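Lysin (Bacillus phage PBC5, PDB 6ILU) probably recognises the bacterial cell wall through SH3b-type modules, as the sugar-binding, cell-wall-targeting part of a phage endolysin. Local coordinates at residues V6-G11 / D78-R83; L27-R30 / P34-A37; N116-Y121 / N127-E132. One frame throughout, in Å; residues are numbered along the deposited sequence.

Interaction 1 (V6-G11 / D78-R83); sequences VSEPEG and DWYKVR. With SO4 (sulfate ion), chain G; EDO (1,2-ethanediol), chain J; EDO (1,2-ethanediol), chain K; SO4 (sulfate ion), chain D.
Glu8 and Tyr80 meet where the loop before strand 13-17 packs on the break in the long strand 75-84 of this cell-wall-binding domain. The ring of Tyr80 is the shared surface. Glu8 CG sits over one face, 3.8 Å from the Tyr80 ring centroid and displaced toward the rim, a CH-pi contact. Just beside it, Glu8 CB approaches Tyr80 CE2 at 3.5 Å. A bend in the glutamate chain (chi2 -71°) carries the carboxylate past the ring to the hydroxyl-bearing rim, its plane 27° from that of the ring, with Glu8 CD 3.9 Å from Tyr80 OH. Two backbone oxygens also reach the ring: Glu10 O lies at the edge, near the ring plane, 3.4 Å from Tyr80 CE2, while Gly11 O comes in obliquely at 3.2 Å from Tyr80 CD2. The carbonyls of Glu8 and Gly11 both accept from Arg117 NH1, so one nitrogen pins two carbonyls of the loop on either side of Pro9 and Glu10. No hydrogen bond joins the two segments. The example shows how a tyrosine can be seated without one: aliphatic carbon of Glu8 lies on the face, and Glu10 O meets the weakly positive C-H edge, a match that is probably electrostatic in part yet requires no conventional bond.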
loop_
_atom_site.group_PDB
_atom_site.type_symbol
_atom_site.label_atom_id
_atom_site.label_comp_id
_atom_site.label_asym_id
_atom_site.label_seq_id
_atom_site.Cartn_x
_atom_site.Cartn_y
_atom_site.Cartn_z
ATOM N N VAL A 6 10.809 11.598 -9.209
ATOM C CA VAL A 6 11.562 10.851 -8.201
ATOM C C VAL A 6 10.544 10.090 -7.337
ATOM O O VAL A 6 9.492 10.616 -6.938
ATOM C CB VAL A 6 12.470 11.770 -7.326
ATOM C CG1 VAL A 6 13.287 10.956 -6.347
ATOM C CG2 VAL A 6 13.417 12.562 -8.187
ATOM N N SER A 7 10.847 8.832 -7.074
ATOM C CA SER A 7 9.898 7.984 -6.368
ATOM C C SER A 7 9.975 8.197 -4.866
ATOM O O SER A 7 11.029 8.564 -4.319
ATOM C CB SER A 7 10.115 6.487 -6.689
ATOM O OG SER A 7 9.794 6.199 -8.048
ATOM N N GLU A 8 8.846 7.995 -4.205
ATOM C CA GLU A 8 8.824 7.956 -2.739
ATOM C C GLU A 8 9.699 6.800 -2.270
ATOM O O GLU A 8 9.470 5.650 -2.630
ATOM C CB GLU A 8 7.389 7.784 -2.215
ATOM C CG GLU A 8 6.456 8.954 -2.512
ATOM C CD GLU A 8 6.802 10.184 -1.685
ATOM O OE1 GLU A 8 7.531 10.043 -0.673
ATOM O OE2 GLU A 8 6.336 11.291 -2.048
ATOM N N PRO A 9 10.704 7.083 -1.435
ATOM C CA PRO A 9 11.609 5.994 -1.076
ATOM C C PRO A 9 11.012 4.958 -0.127
ATOM O O PRO A 9 11.558 3.853 -0.036
ATOM C CB PRO A 9 12.780 6.723 -0.410
ATOM C CG PRO A 9 12.227 8.006 0.042
ATOM C CD PRO A 9 11.169 8.386 -0.948
ATOM N N GLU A 10 9.928 5.280 0.587
ATOM C CA GLU A 10 9.340 4.294 1.487
ATOM C C GLU A 10 7.836 4.481 1.431
ATOM O O GLU A 10 7.376 5.562 1.055
ATOM C CB GLU A 10 9.805 4.447 2.928
ATOM C CG GLU A 10 9.504 5.813 3.524
ATOM C CD GLU A 10 9.973 5.964 4.994
ATOM O OE1 GLU A 10 10.599 5.016 5.545
ATOM O OE2 GLU A 10 9.688 7.039 5.587
ATOM N N GLY A 11 7.095 3.452 1.811
ATOM C CA GLY A 11 5.641 3.608 1.946
ATOM C C GLY A 11 4.839 3.292 0.709
ATOM O O GLY A 11 5.376 3.234 -0.404
ATOM N N ASP A 78 -4.734 8.218 0.573
ATOM C CA ASP A 78 -4.205 8.668 -0.705
ATOM C C ASP A 78 -3.094 7.686 -1.048
ATOM O O ASP A 78 -1.970 7.781 -0.516
ATOM C CB ASP A 78 -3.677 10.116 -0.625
ATOM C CG ASP A 78 -4.778 11.151 -0.387
ATOM O OD1 ASP A 78 -5.908 11.016 -0.938
ATOM O OD2 ASP A 78 -4.477 12.134 0.331
ATOM N N TRP A 79 -3.415 6.700 -1.885
ATOM C CA TRP A 79 -2.421 5.661 -2.228
ATOM C C TRP A 79 -1.352 6.253 -3.129
ATOM O O TRP A 79 -1.623 7.155 -3.955
ATOM C CB TRP A 79 -3.109 4.489 -2.918
ATOM C CG TRP A 79 -4.110 3.819 -2.063
ATOM C CD1 TRP A 79 -5.482 3.977 -2.126
ATOM C CD2 TRP A 79 -3.866 2.892 -1.005
ATOM N NE1 TRP A 79 -6.091 3.211 -1.175
ATOM C CE2 TRP A 79 -5.126 2.524 -0.469
ATOM C CE3 TRP A 79 -2.707 2.353 -0.426
ATOM C CZ2 TRP A 79 -5.257 1.642 0.591
ATOM C CZ3 TRP A 79 -2.845 1.454 0.627
ATOM C CH2 TRP A 79 -4.107 1.113 1.136
ATOM N N TYR A 80 -0.124 5.787 -2.946
ATOM C CA TYR A 80 0.909 6.096 -3.917
ATOM C C TYR A 80 0.529 5.482 -5.268
ATOM O O TYR A 80 -0.071 4.412 -5.342
ATOM C CB TYR A 80 2.262 5.580 -3.437
ATOM C CG TYR A 80 2.833 6.355 -2.266
ATOM C CD1 TYR A 80 2.237 7.532 -1.800
ATOM C CD2 TYR A 80 4.004 5.907 -1.642
ATOM C CE1 TYR A 80 2.802 8.244 -0.757
ATOM C CE2 TYR A 80 4.552 6.588 -0.608
ATOM C CZ TYR A 80 3.951 7.754 -0.154
ATOM O OH TYR A 80 4.519 8.435 0.899
ATOM N N LYS A 81 0.852 6.210 -6.337
ATOM C CA LYS A 81 0.488 5.836 -7.701
ATOM C C LYS A 81 1.704 5.291 -8.443
ATOM O O LYS A 81 2.808 5.886 -8.413
ATOM C CB LYS A 81 -0.086 7.053 -8.462
ATOM C CG LYS A 81 -1.224 7.702 -7.693
ATOM C CD LYS A 81 -2.453 6.841 -7.769
ATOM C CE LYS A 81 -3.586 7.462 -6.946
ATOM N NZ LYS A 81 -4.838 6.708 -7.126
ATOM N N VAL A 82 1.472 4.161 -9.119
ATOM C CA VAL A 82 2.537 3.438 -9.818
ATOM C C VAL A 82 2.350 3.604 -11.313
ATOM O O VAL A 82 1.274 3.297 -11.840
ATOM C CB VAL A 82 2.528 1.927 -9.421
ATOM C CG1 VAL A 82 3.714 1.171 -10.080
ATOM C CG2 VAL A 82 2.607 1.760 -7.857
ATOM N N ARG A 83 3.385 4.104 -12.001
ATOM C CA ARG A 83 3.295 4.309 -13.454
ATOM C C ARG A 83 4.520 3.754 -14.123
ATOM O O ARG A 83 5.616 3.919 -13.607
ATOM C CB ARG A 83 3.160 5.782 -13.783
ATOM C CG ARG A 83 1.836 6.398 -13.337
ATOM C CD ARG A 83 1.910 7.908 -13.603
ATOM N NE ARG A 83 0.708 8.619 -13.177
ATOM C CZ ARG A 83 0.553 9.171 -11.977
ATOM N NH1 ARG A 83 1.518 9.078 -11.060
ATOM N NH2 ARG A 83 -0.579 9.821 -11.689
HETATM S S SO4 G . 12.719 7.381 -9.722
HETATM O O1 SO4 G . 11.436 6.679 -9.785
HETATM O O2 SO4 G . 13.147 7.577 -8.330
HETATM O O3 SO4 G . 12.580 8.678 -10.384
HETATM O O4 SO4 G . 13.723 6.583 -10.424
HETATM C C1 EDO J . 8.717 0.254 1.690
HETATM O O1 EDO J . 8.855 1.384 2.566
HETATM C C2 EDO J . 7.549 -0.534 2.260
HETATM O O2 EDO J . 6.424 0.352 2.255
HETATM C C1 EDO K . -1.615 10.620 -15.231
HETATM O O1 EDO K . -0.587 9.740 -15.730
HETATM C C2 EDO K . -2.877 9.824 -14.957
HETATM O O2 EDO K . -3.113 9.854 -13.545
HETATM S S SO4 D . -8.308 5.563 -5.274
HETATM O O1 SO4 D . -8.378 5.228 -3.848
HETATM O O2 SO4 D . -9.640 5.915 -5.750
HETATM O O3 SO4 D . -7.802 4.434 -6.042
HETATM O O4 SO4 D . -7.430 6.707 -5.491
#

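Interaction 2 (L27-R30 / P34-A37); sequences LYER and PIYA
Tyr28 and Pro34 pack together on one face of the beta hairpin made by strands 25-29 and 35-40, and this is the tightly packed part of the contact. Pro34 CB meets the tyrosine ring obliquely, 3.5 Å from Tyr28 CD1, and both side chains also touch Met60, which ties the hairpin to strand 60-62. Between the strands runs a short antiparallel backbone pairing. Glu29 and Ile35 form a hydrogen-bonded pair, with Glu29 N to Ile35 O and Ile35 N to Glu29 O each 2.9 Å long, and Ala37 N reaches Leu27 O at 2.7 Å. Tyr28 and Tyr36 make the non-hydrogen-bonded pair, their side chains diverging. The short segments 27-29 and 35-37 run at 126° to each other, consistent with a strong local twist. The face bearing Glu29 and Ile35 is looser. There Ile35 CD1 sits over the centre of the Arg30 guanidinium, 3.5 Å from Arg30 CZ; a turn at chi3 (70°) bends the arginine chain toward the isoleucine. A water donates to both Glu29 OE2, at 2.6 Å, and Tyr36 O, linking the strands through solvent. Backbone bonds therefore set the register, apolar carbon packs Tyr28 and Pro34 against Met60, and on the solvent side a methyl group lies over one face of a guanidinium whose edge is bonded to Asp33 O and, weakly, to water.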
loop_
_atom_site.group_PDB
_atom_site.type_symbol
_atom_site.label_atom_id
_atom_site.label_comp_id
_atom_site.label_asym_id
_atom_site.label_seq_id
_atom_site.Cartn_x
_atom_site.Cartn_y
_atom_site.Cartn_z
ATOM N N LEU A 27 -5.410 0.694 17.104
ATOM C CA LEU A 27 -4.310 -0.003 16.441
ATOM C C LEU A 27 -4.266 -1.422 16.970
ATOM O O LEU A 27 -4.608 -1.669 18.144
ATOM C CB LEU A 27 -2.950 0.665 16.696
ATOM C CG LEU A 27 -2.794 2.095 16.202
ATOM C CD1 LEU A 27 -1.427 2.645 16.559
ATOM C CD2 LEU A 27 -3.066 2.196 14.692
ATOM N N TYR A 28 -3.767 -2.320 16.117
ATOM C CA TYR A 28 -3.829 -3.749 16.344
ATOM C C TYR A 28 -2.551 -4.448 15.930
ATOM O O TYR A 28 -1.761 -3.944 15.094
ATOM C CB TYR A 28 -4.961 -4.374 15.523
ATOM C CG TYR A 28 -6.343 -3.894 15.892
ATOM C CD1 TYR A 28 -7.068 -4.529 16.885
ATOM C CD2 TYR A 28 -6.904 -2.800 15.247
ATOM C CE1 TYR A 28 -8.359 -4.089 17.233
ATOM C CE2 TYR A 28 -8.180 -2.329 15.619
ATOM C CZ TYR A 28 -8.894 -3.000 16.589
ATOM O OH TYR A 28 -10.153 -2.559 16.941
ATOM N N GLU A 29 -2.346 -5.637 16.492
ATOM C CA GLU A 29 -1.415 -6.585 15.866
ATOM C C GLU A 29 -2.230 -7.751 15.278
ATOM O O GLU A 29 -3.446 -7.857 15.534
ATOM C CB GLU A 29 -0.367 -7.086 16.875
ATOM C CG GLU A 29 -0.944 -7.773 18.053
ATOM C CD GLU A 29 0.131 -8.149 19.078
ATOM O OE1 GLU A 29 0.966 -9.007 18.767
ATOM O OE2 GLU A 29 0.133 -7.591 20.190
ATOM N N ARG A 30 -1.583 -8.586 14.447
ATOM C CA ARG A 30 -2.203 -9.824 13.909
ATOM C C ARG A 30 -3.402 -9.520 12.991
ATOM O O ARG A 30 -4.572 -9.785 13.315
ATOM C CB ARG A 30 -2.642 -10.787 15.056
ATOM C CG ARG A 30 -2.892 -12.209 14.521
ATOM C CD ARG A 30 -3.130 -13.244 15.602
ATOM N NE ARG A 30 -4.435 -12.993 16.226
ATOM C CZ ARG A 30 -4.919 -13.703 17.240
ATOM N NH1 ARG A 30 -4.215 -14.717 17.764
ATOM N NH2 ARG A 30 -6.122 -13.409 17.745
ATOM N N PRO A 34 -7.442 -9.519 14.518
ATOM C CA PRO A 34 -6.714 -8.420 15.189
ATOM C C PRO A 34 -6.810 -8.452 16.711
ATOM O O PRO A 34 -7.892 -8.731 17.266
ATOM C CB PRO A 34 -7.379 -7.159 14.580
ATOM C CG PRO A 34 -7.783 -7.653 13.156
ATOM C CD PRO A 34 -8.353 -9.012 13.468
ATOM N N ILE A 35 -5.665 -8.212 17.357
ATOM C CA ILE A 35 -5.537 -8.078 18.814
ATOM C C ILE A 35 -5.240 -6.630 19.128
ATOM O O ILE A 35 -4.306 -6.044 18.575
ATOM C CB ILE A 35 -4.392 -8.956 19.363
ATOM C CG1 ILE A 35 -4.663 -10.443 19.107
ATOM C CG2 ILE A 35 -4.174 -8.700 20.840
ATOM C CD1 ILE A 35 -3.434 -11.325 19.265
ATOM N N TYR A 36 -6.034 -6.040 20.021
ATOM C CA TYR A 36 -5.892 -4.635 20.347
ATOM C C TYR A 36 -4.468 -4.316 20.812
ATOM O O TYR A 36 -3.909 -5.032 21.654
ATOM C CB TYR A 36 -6.911 -4.275 21.447
ATOM C CG TYR A 36 -6.820 -2.848 21.885
ATOM C CD1 TYR A 36 -6.182 -2.509 23.055
ATOM C CD2 TYR A 36 -7.302 -1.833 21.070
ATOM C CE1 TYR A 36 -6.084 -1.187 23.454
ATOM C CE2 TYR A 36 -7.210 -0.515 21.450
ATOM C CZ TYR A 36 -6.600 -0.203 22.647
ATOM O OH TYR A 36 -6.489 1.110 23.029
ATOM N N ALA A 37 -3.870 -3.265 20.248
ATOM C CA ALA A 37 -2.542 -2.846 20.675
ATOM C C ALA A 37 -2.524 -1.466 21.260
ATOM O O ALA A 37 -1.733 -1.168 22.168
ATOM C CB ALA A 37 -1.579 -2.898 19.515
HETATM O O HOH W 1 -1.270 -6.031 21.670
HETATM O O HOH W 2 -8.502 -11.483 18.210
#

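Interaction 3 (N116-Y121 / N127-E132); sequences NRVGGY and NRWIKE. With SO4 (sulfate ion), chain C; EDO (1,2-ethanediol), chain I; EDO (1,2-ethanediol), chain H.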
loop_
_atom_site.group_PDB
_atom_site.type_symbol
_atom_site.label_atom_id
_atom_site.label_comp_id
_atom_site.label_asym_id
_atom_site.label_seq_id
_atom_site.Cartn_x
_atom_site.Cartn_y
_atom_site.Cartn_z
ATOM N N ASN A 116 1.678 -2.894 -1.869
ATOM C CA ASN A 116 2.715 -3.325 -0.929
ATOM C C ASN A 116 4.028 -3.127 -1.650
ATOM O O ASN A 116 4.050 -3.071 -2.878
ATOM C CB ASN A 116 2.527 -4.812 -0.470
ATOM C CG ASN A 116 1.706 -4.926 0.799
ATOM O OD1 ASN A 116 1.973 -4.202 1.755
ATOM N ND2 ASN A 116 0.784 -5.899 0.871
ATOM N N ARG A 117 5.117 -3.023 -0.901
ATOM C CA ARG A 117 6.454 -2.897 -1.492
ATOM C C ARG A 117 7.406 -3.715 -0.657
ATOM O O ARG A 117 7.528 -3.503 0.584
ATOM C CB ARG A 117 6.962 -1.439 -1.503
ATOM C CG ARG A 117 6.270 -0.513 -2.428
ATOM C CD ARG A 117 6.713 0.893 -2.066
ATOM N NE ARG A 117 8.042 1.233 -2.592
ATOM C CZ ARG A 117 8.539 2.464 -2.531
ATOM N NH1 ARG A 117 7.866 3.467 -1.927
ATOM N NH2 ARG A 117 9.727 2.709 -3.082
ATOM N N VAL A 118 8.108 -4.642 -1.316
ATOM C CA VAL A 118 9.002 -5.603 -0.660
ATOM C C VAL A 118 10.188 -5.885 -1.561
ATOM O O VAL A 118 9.984 -6.232 -2.733
ATOM C CB VAL A 118 8.299 -6.981 -0.384
ATOM C CG1 VAL A 118 9.227 -7.914 0.299
ATOM C CG2 VAL A 118 7.014 -6.770 0.415
ATOM N N GLY A 119 11.408 -5.778 -1.035
ATOM C CA GLY A 119 12.554 -6.305 -1.772
ATOM C C GLY A 119 12.793 -5.718 -3.146
ATOM O O GLY A 119 13.355 -6.409 -4.013
ATOM N N GLY A 120 12.431 -4.453 -3.326
ATOM C CA GLY A 120 12.635 -3.798 -4.613
ATOM C C GLY A 120 11.536 -4.055 -5.625
ATOM O O GLY A 120 11.725 -3.789 -6.839
ATOM N N TYR A 121 10.406 -4.587 -5.163
ATOM C CA TYR A 121 9.254 -4.839 -6.035
ATOM C C TYR A 121 8.037 -4.183 -5.431
ATOM O O TYR A 121 7.913 -4.141 -4.205
ATOM C CB TYR A 121 8.935 -6.338 -6.145
ATOM C CG TYR A 121 9.950 -7.117 -6.980
ATOM C CD1 TYR A 121 9.566 -7.649 -8.198
ATOM C CD2 TYR A 121 11.229 -7.367 -6.496
ATOM C CE1 TYR A 121 10.494 -8.368 -8.968
ATOM C CE2 TYR A 121 12.163 -8.065 -7.286
ATOM C CZ TYR A 121 11.753 -8.567 -8.498
ATOM O OH TYR A 121 12.605 -9.293 -9.290
ATOM N N ASN A 127 -1.962 -9.282 -6.768
ATOM C CA ASN A 127 -0.746 -10.076 -6.585
ATOM C C ASN A 127 0.153 -10.037 -7.836
ATOM O O ASN A 127 0.513 -11.077 -8.408
ATOM C CB ASN A 127 -1.016 -11.536 -6.276
ATOM C CG ASN A 127 0.259 -12.244 -5.769
ATOM O OD1 ASN A 127 0.915 -11.733 -4.836
ATOM N ND2 ASN A 127 0.611 -13.423 -6.363
ATOM N N ARG A 128 0.422 -8.830 -8.271
ATOM C CA ARG A 128 1.238 -8.568 -9.463
ATOM C C ARG A 128 2.384 -7.668 -9.083
ATOM O O ARG A 128 2.173 -6.481 -8.775
ATOM C CB ARG A 128 0.386 -7.920 -10.561
ATOM C CG ARG A 128 -0.711 -8.864 -11.039
ATOM C CD ARG A 128 -1.525 -8.170 -12.171
ATOM N NE ARG A 128 -2.193 -6.977 -11.619
ATOM C CZ ARG A 128 -2.755 -6.006 -12.359
ATOM N NH1 ARG A 128 -2.731 -6.083 -13.692
ATOM N NH2 ARG A 128 -3.321 -4.953 -11.743
ATOM N N TRP A 129 3.572 -8.262 -9.055
ATOM C CA TRP A 129 4.758 -7.575 -8.484
ATOM C C TRP A 129 5.696 -7.157 -9.611
ATOM O O TRP A 129 6.126 -8.002 -10.418
ATOM C CB TRP A 129 5.486 -8.483 -7.516
ATOM C CG TRP A 129 4.635 -8.812 -6.333
ATOM C CD1 TRP A 129 3.626 -9.768 -6.262
ATOM C CD2 TRP A 129 4.740 -8.235 -5.026
ATOM N NE1 TRP A 129 3.087 -9.783 -4.982
ATOM C CE2 TRP A 129 3.777 -8.873 -4.206
ATOM C CE3 TRP A 129 5.562 -7.236 -4.470
ATOM C CZ2 TRP A 129 3.610 -8.541 -2.853
ATOM C CZ3 TRP A 129 5.386 -6.898 -3.110
ATOM C CH2 TRP A 129 4.421 -7.562 -2.328
ATOM N N ILE A 130 6.018 -5.869 -9.644
ATOM C CA ILE A 130 6.920 -5.270 -10.670
ATOM C C ILE A 130 8.188 -4.733 -10.029
ATOM O O ILE A 130 8.149 -4.141 -8.950
ATOM C CB ILE A 130 6.170 -4.116 -11.397
ATOM C CG1 ILE A 130 4.939 -4.698 -12.113
ATOM C CG2 ILE A 130 7.120 -3.308 -12.361
ATOM C CD1 ILE A 130 4.043 -3.673 -12.897
ATOM N N LYS A 131 9.316 -4.890 -10.698
ATOM C CA LYS A 131 10.552 -4.318 -10.184
ATOM C C LYS A 131 10.429 -2.805 -10.129
ATOM O O LYS A 131 9.999 -2.175 -11.122
ATOM C CB LYS A 131 11.732 -4.665 -11.089
ATOM C CG LYS A 131 12.136 -6.121 -11.036
ATOM C CD LYS A 131 13.304 -6.407 -11.971
ATOM C CE LYS A 131 13.511 -7.904 -12.172
ATOM N NZ LYS A 131 14.552 -8.109 -13.220
ATOM N N GLU A 132 10.854 -2.208 -9.022
ATOM C CA GLU A 132 10.652 -0.763 -8.884
ATOM C C GLU A 132 11.466 0.026 -9.896
ATOM O O GLU A 132 11.126 1.185 -10.172
ATOM C CB GLU A 132 11.003 -0.287 -7.469
ATOM C CG GLU A 132 9.988 -0.866 -6.442
ATOM C CD GLU A 132 10.072 -0.268 -5.048
ATOM O OE1 GLU A 132 10.900 0.642 -4.805
ATOM O OE2 GLU A 132 9.283 -0.747 -4.194
HETATM S S SO4 C . 12.324 -7.638 -15.623
HETATM O O1 SO4 C . 12.824 -8.895 -15.093
HETATM O O2 SO4 C . 11.141 -7.157 -14.922
HETATM O O3 SO4 C . 13.452 -6.698 -15.465
HETATM O O4 SO4 C . 11.999 -7.828 -17.024
HETATM C C1 EDO I . -4.825 -3.497 -15.876
HETATM O O1 EDO I . -3.492 -4.071 -15.825
HETATM C C2 EDO I . -5.776 -4.121 -14.867
HETATM O O2 EDO I . -5.480 -3.793 -13.483
HETATM C C1 EDO H . -3.003 -7.213 -3.182
HETATM O O1 EDO H . -2.345 -7.763 -4.328
HETATM C C2 EDO H . -4.507 -7.468 -3.234
HETATM O O2 EDO H . -5.028 -7.318 -4.559
HETATM O O HOH W 3 10.568 -2.449 -2.279
#
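Arg117 and Glu132 supply the charged part of a contact between the outer strands, 116-118 and 129-131, of a three-stranded antiparallel sheet in this SH3b-type domain. The arginine grips the carboxylate side-on through two nitrogens, NE to Glu132 OE2 at 2.8 Å and NH2 to Glu132 OE1 at 2.9 Å. Both oxygens lie close to the guanidinium plane, yet the two flat groups are turned 48° apart, so the donors come from above the carboxylate plane. A bend at chi3 (79°) swings the guanidinium round to this position.

Hydrogen bonds form a second group. Val118 to Tyr121 is a type I' turn joining strands 116-118 and 121-123, with Gly119 and Gly120 at its corners. Gly120 O accepts from Glu132 N at 2.8 Å, and a water bridges Gly120 N and Glu132 OE2. Tyr121 and Lys131 follow as a non-hydrogen-bonded antiparallel pair. Trp129 NE1 meets Asn127 OD1 from above the carbonyl plane at 2.9 Å, which satisfies the indole N-H. Lys131 NZ bonds a sulfate, probably from the crystallisation liquor, also held by Tyr95 and His134.

Apolar packing centres on the buried Trp129. The far end of its ring, CH2, meets Asn116 CB at 3.8 Å and Val118 CG2 at 3.9 Å, while Tyr121 CB comes to the edge at CE3. Lys131 lies alongside Tyr121, pointing the same way, its CG 3.5 Å from Tyr121 CZ.

The bidentate salt bridge would probably favour charged forms of both partners. It ties strand 116-118, and Gly120 O ties the turn, to Glu132 just after strand 129-131.

Overall arrangement
Interactions 1 and 3 are both partly buried and lie about 12 Å apart between centres; they touch through Arg117, whose NH1 serves the loop 6-11 while NE and NH2 hold Glu132. One residue thus joins the N-terminal tail to the three-stranded sheet 116-131. Interaction 2 stands apart, its centre about 26 Å from each of the others, on a surface hairpin that sequence places within the loop closed by interaction 1. The chemistry follows the location: carbon and carbonyl round an aromatic ring in interaction 1, regular strand pairing with water at its margin in interaction 2, and a mixture of salt bridge, turn and tryptophan packing in interaction 3.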